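Side-chain contacts in carbon monoxide oxidation system transcription regulator CooA-1 (Carboxydothermus hydrogenoformans, PDB 6CPB), which probably acts as a heme-containing, carbon monoxide-sensing, DNA-binding transcription regulator, represented here by its N-terminal heme domain: residues I34-N39 with F75-R80; R52-L57 with D61-L66; R97-I102 with P107-N112. All coordinates share one frame; numbering follows the deposited sequence. Where two conformers were deposited one is given.

Contact 1: residues I34-N39 with F75-R80; sequences ILYTPN and FCTHTR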
loop_
_atom_site.group_PDB
_atom_site.type_symbol
_atom_site.label_atom_id
_atom_site.label_comp_id
_atom_site.label_asym_id
_atom_site.label_seq_id
_atom_site.Cartn_x
_atom_site.Cartn_y
_atom_site.Cartn_z
ATOM N N ILE A 34 1.779 16.911 -15.683
ATOM C CA ILE A 34 2.456 16.113 -14.669
ATOM C C ILE A 34 2.194 16.752 -13.309
ATOM O O ILE A 34 2.579 17.900 -13.079
ATOM C CB ILE A 34 3.963 16.048 -14.952
ATOM C CG1 ILE A 34 4.238 15.561 -16.378
ATOM C CG2 ILE A 34 4.643 15.179 -13.895
ATOM C CD1 ILE A 34 3.652 14.228 -16.710
ATOM N N LEU A 35 1.561 16.005 -12.401
ATOM C CA LEU A 35 1.296 16.495 -11.047
ATOM C C LEU A 35 2.546 16.470 -10.188
ATOM O O LEU A 35 2.879 17.467 -9.536
ATOM C CB LEU A 35 0.214 15.656 -10.363
ATOM C CG LEU A 35 -1.237 15.918 -10.747
ATOM C CD1 LEU A 35 -1.555 15.480 -12.170
ATOM C CD2 LEU A 35 -2.144 15.216 -9.774
ATOM N N TYR A 36 3.221 15.325 -10.136
ATOM C CA TYR A 36 4.374 15.126 -9.268
ATOM C C TYR A 36 5.288 14.100 -9.917
ATOM O O TYR A 36 4.868 13.345 -10.802
ATOM C CB TYR A 36 3.982 14.624 -7.868
ATOM C CG TYR A 36 3.064 15.549 -7.108
ATOM C CD1 TYR A 36 3.517 16.772 -6.623
ATOM C CD2 TYR A 36 1.734 15.210 -6.871
ATOM C CE1 TYR A 36 2.677 17.619 -5.935
ATOM C CE2 TYR A 36 0.889 16.061 -6.177
ATOM C CZ TYR A 36 1.367 17.260 -5.716
ATOM O OH TYR A 36 0.515 18.096 -5.020
ATOM N N THR A 37 6.529 14.052 -9.451
ATOM C CA THR A 37 7.535 13.137 -9.975
ATOM C C THR A 37 8.235 12.461 -8.817
ATOM O O THR A 37 8.067 12.850 -7.652
ATOM C CB THR A 37 8.586 13.872 -10.821
ATOM O OG1 THR A 37 9.368 14.712 -9.972
ATOM C CG2 THR A 37 7.956 14.673 -11.934
ATOM N N PRO A 38 9.077 11.463 -9.103
ATOM C CA PRO A 38 9.834 10.830 -8.019
ATOM C C PRO A 38 10.711 11.797 -7.253
ATOM O O PRO A 38 11.016 11.543 -6.083
ATOM C CB PRO A 38 10.660 9.770 -8.755
ATOM C CG PRO A 38 9.770 9.380 -9.896
ATOM C CD PRO A 38 9.186 10.691 -10.356
ATOM N N ASN A 39 11.110 12.901 -7.868
ATOM C CA ASN A 39 11.997 13.866 -7.238
ATOM C C ASN A 39 11.263 14.933 -6.437
ATOM O O ASN A 39 11.924 15.771 -5.818
ATOM C CB ASN A 39 12.843 14.588 -8.292
ATOM C CG ASN A 39 13.994 13.765 -8.809
ATOM O OD1 ASN A 39 14.001 12.548 -8.726
ATOM N ND2 ASN A 39 14.972 14.446 -9.393
ATOM N N PHE A 75 -3.440 9.266 -2.845
ATOM C CA PHE A 75 -2.079 8.753 -3.025
ATOM C C PHE A 75 -1.114 9.773 -2.409
ATOM O O PHE A 75 -1.532 10.646 -1.643
ATOM C CB PHE A 75 -1.853 8.381 -4.504
ATOM C CG PHE A 75 -0.535 7.676 -4.794
ATOM C CD1 PHE A 75 -0.077 6.620 -4.013
ATOM C CD2 PHE A 75 0.241 8.091 -5.859
ATOM C CE1 PHE A 75 1.141 6.017 -4.285
ATOM C CE2 PHE A 75 1.441 7.482 -6.143
ATOM C CZ PHE A 75 1.887 6.436 -5.360
ATOM N N CYS A 76 0.181 9.656 -2.706
ATOM C CA CYS A 76 1.163 10.465 -2.015
ATOM C C CYS A 76 2.437 10.537 -2.841
ATOM O O CYS A 76 2.683 9.710 -3.727
ATOM C CB CYS A 76 1.465 9.866 -0.647
ATOM S SG CYS A 76 1.920 8.111 -0.722
ATOM N N THR A 77 3.246 11.542 -2.526
ATOM C CA THR A 77 4.583 11.646 -3.083
ATOM C C THR A 77 5.538 10.801 -2.237
ATOM O O THR A 77 5.116 10.032 -1.368
ATOM C CB THR A 77 5.012 13.102 -3.173
ATOM O OG1 THR A 77 5.114 13.619 -1.844
ATOM C CG2 THR A 77 4.036 13.928 -3.990
ATOM N N HIS A 78 6.840 10.911 -2.495
ATOM C CA HIS A 78 7.842 10.105 -1.798
ATOM C C HIS A 78 7.623 8.611 -2.010
ATOM O O HIS A 78 7.961 7.782 -1.162
ATOM C CB HIS A 78 7.928 10.456 -0.313
ATOM C CG HIS A 78 8.721 11.693 -0.039
ATOM N ND1 HIS A 78 9.686 11.750 0.941
ATOM C CD2 HIS A 78 8.695 12.918 -0.615
ATOM C CE1 HIS A 78 10.220 12.956 0.958
ATOM N NE2 HIS A 78 9.641 13.682 0.019
ATOM N N THR A 79 7.064 8.249 -3.162
ATOM C CA THR A 79 6.813 6.854 -3.502
ATOM C C THR A 79 7.423 6.480 -4.851
ATOM O O THR A 79 6.979 5.514 -5.486
ATOM C CB THR A 79 5.309 6.583 -3.464
ATOM O OG1 THR A 79 4.640 7.537 -4.302
ATOM C CG2 THR A 79 4.784 6.712 -2.033
ATOM N N ARG A 80 8.434 7.229 -5.293
ATOM C CA ARG A 80 9.250 6.874 -6.455
ATOM C C ARG A 80 8.445 6.801 -7.752
ATOM O O ARG A 80 8.856 6.142 -8.710
ATOM C CB ARG A 80 10.067 5.598 -6.223
ATOM C CG ARG A 80 10.997 5.691 -5.030
ATOM C CD ARG A 80 11.888 4.465 -4.949
ATOM N NE ARG A 80 12.253 4.153 -3.569
ATOM C CZ ARG A 80 13.427 4.404 -2.994
ATOM N NH1 ARG A 80 14.413 4.982 -3.666
ATOM N NH2 ARG A 80 13.612 4.062 -1.725
HETATM O O HOH W 1 8.368 12.469 -4.305
HETATM O O HOH W 2 10.036 9.518 -4.450
#
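The methyl group of Thr-77 lies over one face of the Tyr-36 ring, and here the contact is tightly packed. CG2 of Thr-77 stands 3.6 Å from CG of Tyr-36, a CH-pi contact leaning 21° from the ring normal and displaced toward the rim. Threonine suits the site because its two branches do different work: chi1 of 65° sets OG1 between the backbone N and the carbonyl carbon and leaves CG2 anti to that carbon, so the methyl takes the ring while OG1 turns to hydrogen bonds with Arg-42 O and Leu-44 N. Tyr-36 ends strand 34-36 and Thr-77 follows strand 74-76, outer strands of the two antiparallel sheets of the cyclic nucleotide-binding fold, a cupin-type beta barrel. The other half is looser and wetter. The ring of Pro-38 brings CG to 3.6 Å from the carbonyl O of Arg-80. Water joins the backbones as well. One water donates to Pro-38 O at 2.8 Å and accepts from Arg-80 N at 2.9 Å; another accepts from His-78 N at 2.8 Å and reaches Pro-38 O weakly. His-78 is an axial ligand of heme iron in this protein, although this chain carries no heme here.

Contact 2: residues R52-L57 with D61-L66; sequences RVRVYL and DKEFTL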
loop_
_atom_site.group_PDB
_atom_site.type_symbol
_atom_site.label_atom_id
_atom_site.label_comp_id
_atom_site.label_asym_id
_atom_site.label_seq_id
_atom_site.Cartn_x
_atom_site.Cartn_y
_atom_site.Cartn_z
ATOM N N ARG A 52 -8.985 12.367 -13.183
ATOM C CA ARG A 52 -8.447 11.017 -13.267
ATOM C C ARG A 52 -6.953 11.162 -13.487
ATOM O O ARG A 52 -6.536 11.991 -14.303
ATOM C CB ARG A 52 -9.097 10.286 -14.441
ATOM C CG ARG A 52 -8.714 8.828 -14.556
ATOM C CD ARG A 52 -9.622 8.135 -15.548
ATOM N NE ARG A 52 -9.358 8.631 -16.889
ATOM C CZ ARG A 52 -9.022 7.888 -17.940
ATOM N NH1 ARG A 52 -8.926 6.569 -17.848
ATOM N NH2 ARG A 52 -8.800 8.485 -19.097
ATOM N N VAL A 53 -6.151 10.382 -12.760
ATOM C CA VAL A 53 -4.703 10.480 -12.876
ATOM C C VAL A 53 -4.087 9.103 -13.076
ATOM O O VAL A 53 -4.634 8.077 -12.660
ATOM C CB VAL A 53 -4.041 11.203 -11.684
ATOM C CG1 VAL A 53 -4.656 12.580 -11.468
ATOM C CG2 VAL A 53 -4.139 10.387 -10.437
ATOM N N ARG A 54 -2.920 9.103 -13.710
ATOM C CA ARG A 54 -2.155 7.901 -13.980
ATOM C C ARG A 54 -0.890 7.937 -13.145
ATOM O O ARG A 54 -0.143 8.915 -13.197
ATOM C CB ARG A 54 -1.814 7.846 -15.474
ATOM C CG ARG A 54 -1.154 6.558 -15.923
ATOM C CD ARG A 54 -0.977 6.507 -17.430
ATOM N NE ARG A 54 -0.027 7.507 -17.915
ATOM C CZ ARG A 54 1.251 7.272 -18.207
ATOM N NH1 ARG A 54 1.784 6.066 -18.073
ATOM N NH2 ARG A 54 2.009 8.261 -18.654
ATOM N N VAL A 55 -0.639 6.852 -12.423
ATOM C CA VAL A 55 0.590 6.659 -11.666
ATOM C C VAL A 55 1.474 5.745 -12.497
ATOM O O VAL A 55 1.013 4.699 -12.965
ATOM C CB VAL A 55 0.301 6.030 -10.292
ATOM C CG1 VAL A 55 1.576 5.887 -9.499
ATOM C CG2 VAL A 55 -0.714 6.864 -9.522
ATOM N N TYR A 56 2.731 6.132 -12.699
ATOM C CA TYR A 56 3.591 5.356 -13.581
ATOM C C TYR A 56 5.054 5.481 -13.181
ATOM O O TYR A 56 5.453 6.359 -12.404
ATOM C CB TYR A 56 3.393 5.773 -15.047
ATOM C CG TYR A 56 3.810 7.178 -15.406
ATOM C CD1 TYR A 56 2.967 8.254 -15.175
ATOM C CD2 TYR A 56 5.027 7.427 -16.011
ATOM C CE1 TYR A 56 3.328 9.533 -15.528
ATOM C CE2 TYR A 56 5.401 8.719 -16.374
ATOM C CZ TYR A 56 4.548 9.767 -16.130
ATOM O OH TYR A 56 4.906 11.061 -16.463
ATOM N N LEU A 57 5.850 4.557 -13.718
ATOM C CA LEU A 57 7.297 4.571 -13.583
ATOM C C LEU A 57 7.893 4.810 -14.963
ATOM O O LEU A 57 7.468 4.196 -15.937
ATOM C CB LEU A 57 7.785 3.223 -13.023
ATOM C CG LEU A 57 9.282 2.901 -12.902
ATOM C CD1 LEU A 57 9.508 1.788 -11.897
ATOM C CD2 LEU A 57 9.894 2.432 -14.234
ATOM N N ASP A 61 14.725 3.897 -21.121
ATOM C CA ASP A 61 13.797 3.923 -22.247
ATOM C C ASP A 61 12.512 3.143 -21.974
ATOM O O ASP A 61 11.826 2.750 -22.919
ATOM C CB ASP A 61 14.468 3.424 -23.532
ATOM C CG ASP A 61 14.835 1.956 -23.476
ATOM O OD1 ASP A 61 14.962 1.383 -22.373
ATOM O OD2 ASP A 61 15.021 1.367 -24.559
ATOM N N LYS A 62 12.166 2.920 -20.710
ATOM C CA LYS A 62 10.983 2.160 -20.340
ATOM C C LYS A 62 9.983 3.027 -19.577
ATOM O O LYS A 62 10.346 3.994 -18.893
ATOM C CB LYS A 62 11.373 0.933 -19.490
ATOM C CG LYS A 62 12.250 -0.063 -20.215
ATOM C CD LYS A 62 11.487 -0.699 -21.347
ATOM C CE LYS A 62 12.287 -1.799 -22.006
ATOM N NZ LYS A 62 11.502 -2.450 -23.079
ATOM N N GLU A 63 8.711 2.658 -19.701
ATOM C CA GLU A 63 7.642 3.299 -18.952
ATOM C C GLU A 63 6.548 2.275 -18.696
ATOM O O GLU A 63 6.100 1.594 -19.628
ATOM C CB GLU A 63 7.051 4.486 -19.715
ATOM C CG GLU A 63 6.048 5.255 -18.869
ATOM C CD GLU A 63 5.406 6.406 -19.574
ATOM O OE1 GLU A 63 6.117 7.196 -20.212
ATOM O OE2 GLU A 63 4.174 6.525 -19.470
ATOM N N PHE A 64 6.099 2.189 -17.446
ATOM C CA PHE A 64 5.055 1.257 -17.048
ATOM C C PHE A 64 3.992 2.008 -16.263
ATOM O O PHE A 64 4.294 2.618 -15.233
ATOM C CB PHE A 64 5.607 0.149 -16.150
ATOM C CG PHE A 64 6.760 -0.592 -16.738
ATOM C CD1 PHE A 64 6.549 -1.618 -17.636
ATOM C CD2 PHE A 64 8.057 -0.286 -16.371
ATOM C CE1 PHE A 64 7.617 -2.310 -18.184
ATOM C CE2 PHE A 64 9.127 -0.972 -16.916
ATOM C CZ PHE A 64 8.899 -1.979 -17.819
ATOM N N THR A 65 2.749 1.927 -16.711
ATOM C CA THR A 65 1.644 2.395 -15.895
ATOM C C THR A 65 1.459 1.458 -14.710
ATOM O O THR A 65 1.436 0.237 -14.863
ATOM C CB THR A 65 0.380 2.461 -16.732
ATOM O OG1 THR A 65 0.614 3.407 -17.773
ATOM C CG2 THR A 65 -0.836 2.864 -15.901
ATOM N N LEU A 66 1.347 2.041 -13.524
ATOM C CA LEU A 66 1.174 1.300 -12.283
ATOM C C LEU A 66 -0.272 1.249 -11.819
ATOM O O LEU A 66 -0.694 0.248 -11.246
ATOM C CB LEU A 66 2.048 1.918 -11.193
ATOM C CG LEU A 66 3.556 1.907 -11.449
ATOM C CD1 LEU A 66 4.300 2.791 -10.456
ATOM C CD2 LEU A 66 4.089 0.496 -11.434
#
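Glu-63 OE2 is gripped by both terminal nitrogens of Arg-54, NH1 at 2.8 Å and NH2 at 2.9 Å, in an end-on salt bridge. NH1 approaches nearly along the C-O bond and NH2 from the syn side but 28° out of the carboxylate plane, with guanidinium and carboxylate planes only 22° apart. NH1 also donates to Thr-65 OG1 at 2.9 Å, again close to the guanidinium plane, which helps to fix the rotation of the group. Arginine suits this place because it is long enough to reach two residues on the neighbouring strand, its chain bending at chi3 (66°) to bring the head round. Over one face of the guanidinium lies Tyr-56, whose ring has Arg-54 NH2 above its centre, so a flat cation rests on a flat ring. Glu-63, extended beyond CG, passes the same ring obliquely. Beneath these side chains the strands pair antiparallel: Tyr-56 and Thr-65 form a non-hydrogen-bonded pair, Leu-57 and Phe-64 the hydrogen-bonded pair beside it, and Leu-66 N donates to Val-55 O at 2.7 Å. The opposite face is apolar. Leu-57 CD2 meets the edge of the Phe-64 ring at CD2, 3.9 Å away, the two side chains lying side by side, and Leu-66 CD1 packs against Val-55 CG1. In this beta hairpin, strand 52-59 is flanked by strands 62-70 and 82-85, where Gln-84 takes a further bond from Arg-54 NH2, while helix 108-135 covers the apolar face through Leu-120 and Ile-127.

Contact 3: residues R97-I102 with P107-N112; sequences RNFQNI and PAFSLN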
loop_
_atom_site.group_PDB
_atom_site.type_symbol
_atom_site.label_atom_id
_atom_site.label_comp_id
_atom_site.label_asym_id
_atom_site.label_seq_id
_atom_site.Cartn_x
_atom_site.Cartn_y
_atom_site.Cartn_z
ATOM N N ARG A 97 2.637 14.765 7.583
ATOM C CA ARG A 97 2.405 14.820 9.026
ATOM C C ARG A 97 0.978 15.249 9.333
ATOM O O ARG A 97 0.315 14.684 10.215
ATOM C CB ARG A 97 3.383 15.794 9.685
ATOM C CG ARG A 97 4.817 15.306 9.795
ATOM C CD ARG A 97 5.658 16.329 10.551
ATOM N NE ARG A 97 7.072 15.964 10.611
ATOM C CZ ARG A 97 7.611 15.174 11.536
ATOM N NH1 ARG A 97 6.861 14.643 12.494
ATOM N NH2 ARG A 97 8.910 14.908 11.499
ATOM N N ASN A 98 0.492 16.271 8.638
ATOM C CA ASN A 98 -0.872 16.707 8.865
ATOM C C ASN A 98 -1.852 15.606 8.501
ATOM O O ASN A 98 -2.843 15.383 9.206
ATOM C CB ASN A 98 -1.164 17.979 8.084
ATOM C CG ASN A 98 -2.470 18.601 8.488
ATOM O OD1 ASN A 98 -2.757 18.761 9.687
ATOM N ND2 ASN A 98 -3.280 18.948 7.507
ATOM N N PHE A 99 -1.601 14.918 7.389
ATOM C CA PHE A 99 -2.470 13.817 7.000
ATOM C C PHE A 99 -2.536 12.746 8.082
ATOM O O PHE A 99 -3.612 12.227 8.388
ATOM C CB PHE A 99 -2.013 13.204 5.684
ATOM C CG PHE A 99 -2.908 12.112 5.239
ATOM C CD1 PHE A 99 -4.189 12.404 4.793
ATOM C CD2 PHE A 99 -2.524 10.793 5.345
ATOM C CE1 PHE A 99 -5.046 11.400 4.406
ATOM C CE2 PHE A 99 -3.390 9.770 4.940
ATOM C CZ PHE A 99 -4.640 10.078 4.473
ATOM N N GLN A 100 -1.391 12.371 8.647
ATOM C CA GLN A 100 -1.394 11.353 9.690
ATOM C C GLN A 100 -2.207 11.804 10.899
ATOM O O GLN A 100 -2.924 11.002 11.509
ATOM C CB GLN A 100 0.048 10.991 10.044
ATOM C CG GLN A 100 0.743 10.234 8.898
ATOM C CD GLN A 100 2.243 10.117 9.054
ATOM O OE1 GLN A 100 2.872 10.901 9.764
ATOM N NE2 GLN A 100 2.825 9.136 8.380
ATOM N N ASN A 101 -2.130 13.087 11.251
ATOM C CA ASN A 101 -2.972 13.603 12.323
ATOM C C ASN A 101 -4.450 13.556 11.954
ATOM O O ASN A 101 -5.294 13.207 12.790
ATOM C CB ASN A 101 -2.548 15.029 12.674
ATOM C CG ASN A 101 -1.248 15.075 13.444
ATOM O OD1 ASN A 101 -0.946 14.173 14.224
ATOM N ND2 ASN A 101 -0.479 16.137 13.244
ATOM N N ILE A 102 -4.786 13.915 10.715
ATOM C CA ILE A 102 -6.163 13.815 10.237
ATOM C C ILE A 102 -6.693 12.393 10.372
ATOM O O ILE A 102 -7.831 12.180 10.811
ATOM C CB ILE A 102 -6.253 14.321 8.783
ATOM C CG1 ILE A 102 -6.118 15.846 8.741
ATOM C CG2 ILE A 102 -7.548 13.851 8.115
ATOM C CD1 ILE A 102 -5.870 16.385 7.355
ATOM N N PRO A 107 -10.350 8.248 10.001
ATOM C CA PRO A 107 -9.596 7.157 9.365
ATOM C C PRO A 107 -10.098 6.742 7.987
ATOM O O PRO A 107 -9.389 5.994 7.303
ATOM C CB PRO A 107 -9.710 6.006 10.375
ATOM C CG PRO A 107 -10.789 6.369 11.265
ATOM C CD PRO A 107 -10.917 7.839 11.289
ATOM N N ALA A 108 -11.269 7.195 7.538
ATOM C CA ALA A 108 -11.732 6.821 6.203
ATOM C C ALA A 108 -10.684 7.108 5.128
ATOM O O ALA A 108 -10.508 6.314 4.195
ATOM C CB ALA A 108 -13.030 7.549 5.877
ATOM N N PHE A 109 -9.971 8.232 5.239
ATOM C CA PHE A 109 -8.970 8.570 4.235
ATOM C C PHE A 109 -7.928 7.469 4.116
ATOM O O PHE A 109 -7.421 7.185 3.020
ATOM C CB PHE A 109 -8.272 9.882 4.601
ATOM C CG PHE A 109 -9.170 11.104 4.580
ATOM C CD1 PHE A 109 -9.481 11.736 3.392
ATOM C CD2 PHE A 109 -9.649 11.651 5.752
ATOM C CE1 PHE A 109 -10.282 12.865 3.376
ATOM C CE2 PHE A 109 -10.458 12.766 5.742
ATOM C CZ PHE A 109 -10.766 13.381 4.555
ATOM N N SER A 110 -7.584 6.845 5.239
ATOM C CA SER A 110 -6.540 5.835 5.224
ATOM C C SER A 110 -7.011 4.534 4.603
ATOM O O SER A 110 -6.182 3.773 4.093
ATOM C CB SER A 110 -6.050 5.580 6.642
ATOM O OG SER A 110 -7.007 4.866 7.433
ATOM N N LEU A 111 -8.306 4.237 4.638
ATOM C CA LEU A 111 -8.769 2.988 4.049
ATOM C C LEU A 111 -8.687 3.023 2.534
ATOM O O LEU A 111 -8.350 2.018 1.898
ATOM C CB LEU A 111 -10.183 2.664 4.514
ATOM C CG LEU A 111 -10.281 2.180 5.969
ATOM C CD1 LEU A 111 -11.715 1.881 6.346
ATOM C CD2 LEU A 111 -9.419 0.948 6.216
ATOM N N ASN A 112 -8.974 4.168 1.937
ATOM C CA ASN A 112 -8.756 4.275 0.510
ATOM C C ASN A 112 -7.271 4.209 0.191
ATOM O O ASN A 112 -6.871 3.596 -0.809
ATOM C CB ASN A 112 -9.386 5.554 -0.037
ATOM C CG ASN A 112 -9.192 5.688 -1.520
ATOM O OD1 ASN A 112 -8.266 6.344 -1.976
ATOM N ND2 ASN A 112 -10.055 5.041 -2.286
#
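Phe-99 is the first residue of 97-102 to touch 107-112, and it does so with the far end of its ring. CE1 and CZ of Phe-99 both come to 3.6 Å from CB of Phe-109, so the ring tip rests on the methylene group where the other side chain leaves its helix. The placing follows from the torsion: CG stands anti to the backbone N (chi1 -178°), which carries the ring out toward its partner, although the axes of the short runs 97-102 and 108-112 come no closer than 10.3 Å. A long, flat phenylalanine suits a place between two well-separated helix axes, and Phe-99 also packs on Val-45 of the barrel. One turn further on, Ile-102 uses its CG2 branch. This methyl lies 3.9 Å from CD2 of Phe-109 and meets the ring obliquely. Beta-branching lets Ile-102 work on several partners at once, since it also packs on Val-20 and Phe-24. Phe-109 is therefore held at its root by Phe-99 and along its ring by Ile-102, with Leu-47 and Leu-21 as further neighbours, in a buried and mainly apolar contact. Beside it, Ser-110 turns its OG back to the carbonyl of Pro-107, donating to O at 2.6 Å on a lone pair in the carbonyl plane, and the same O accepts from Ser-110 N. Ser-110 OG is also hydrogen-bonded to Ser-110 OG of the second subunit. Proline suits a place just ahead of Ala-108, having no N-H that needs a partner. The two short segments run at 114° to each other, a helix-to-helix turn at which the chain passes from the beta barrel into the long helix that, in the CRP family of regulators, pairs with its partner across the dimer.

Contacts 1 and 2 are neighbours, their centres 11 Å apart, and contact 2 is nested along the chain inside the loop that contact 1 closes. They touch through packing: Phe-75 CE2 lies 3.7 Å from Val-55 CG1, and Leu-35 CD2 lies 4.0 Å from Val-53 CG1. Contact 3 comes later in the chain, about 18 Å from contact 1 and 25 Å from contact 2 between centres, on the other side of the chain's centre from contact 2. The heme-binding residues His-78, Thr-79 and Arg-80 belong to contact 1; the side chain of Val-55 in contact 2 is about 6 Å from that of Thr-79, whereas Phe-99 is about 11 Å from it. All three contacts reach the second subunit.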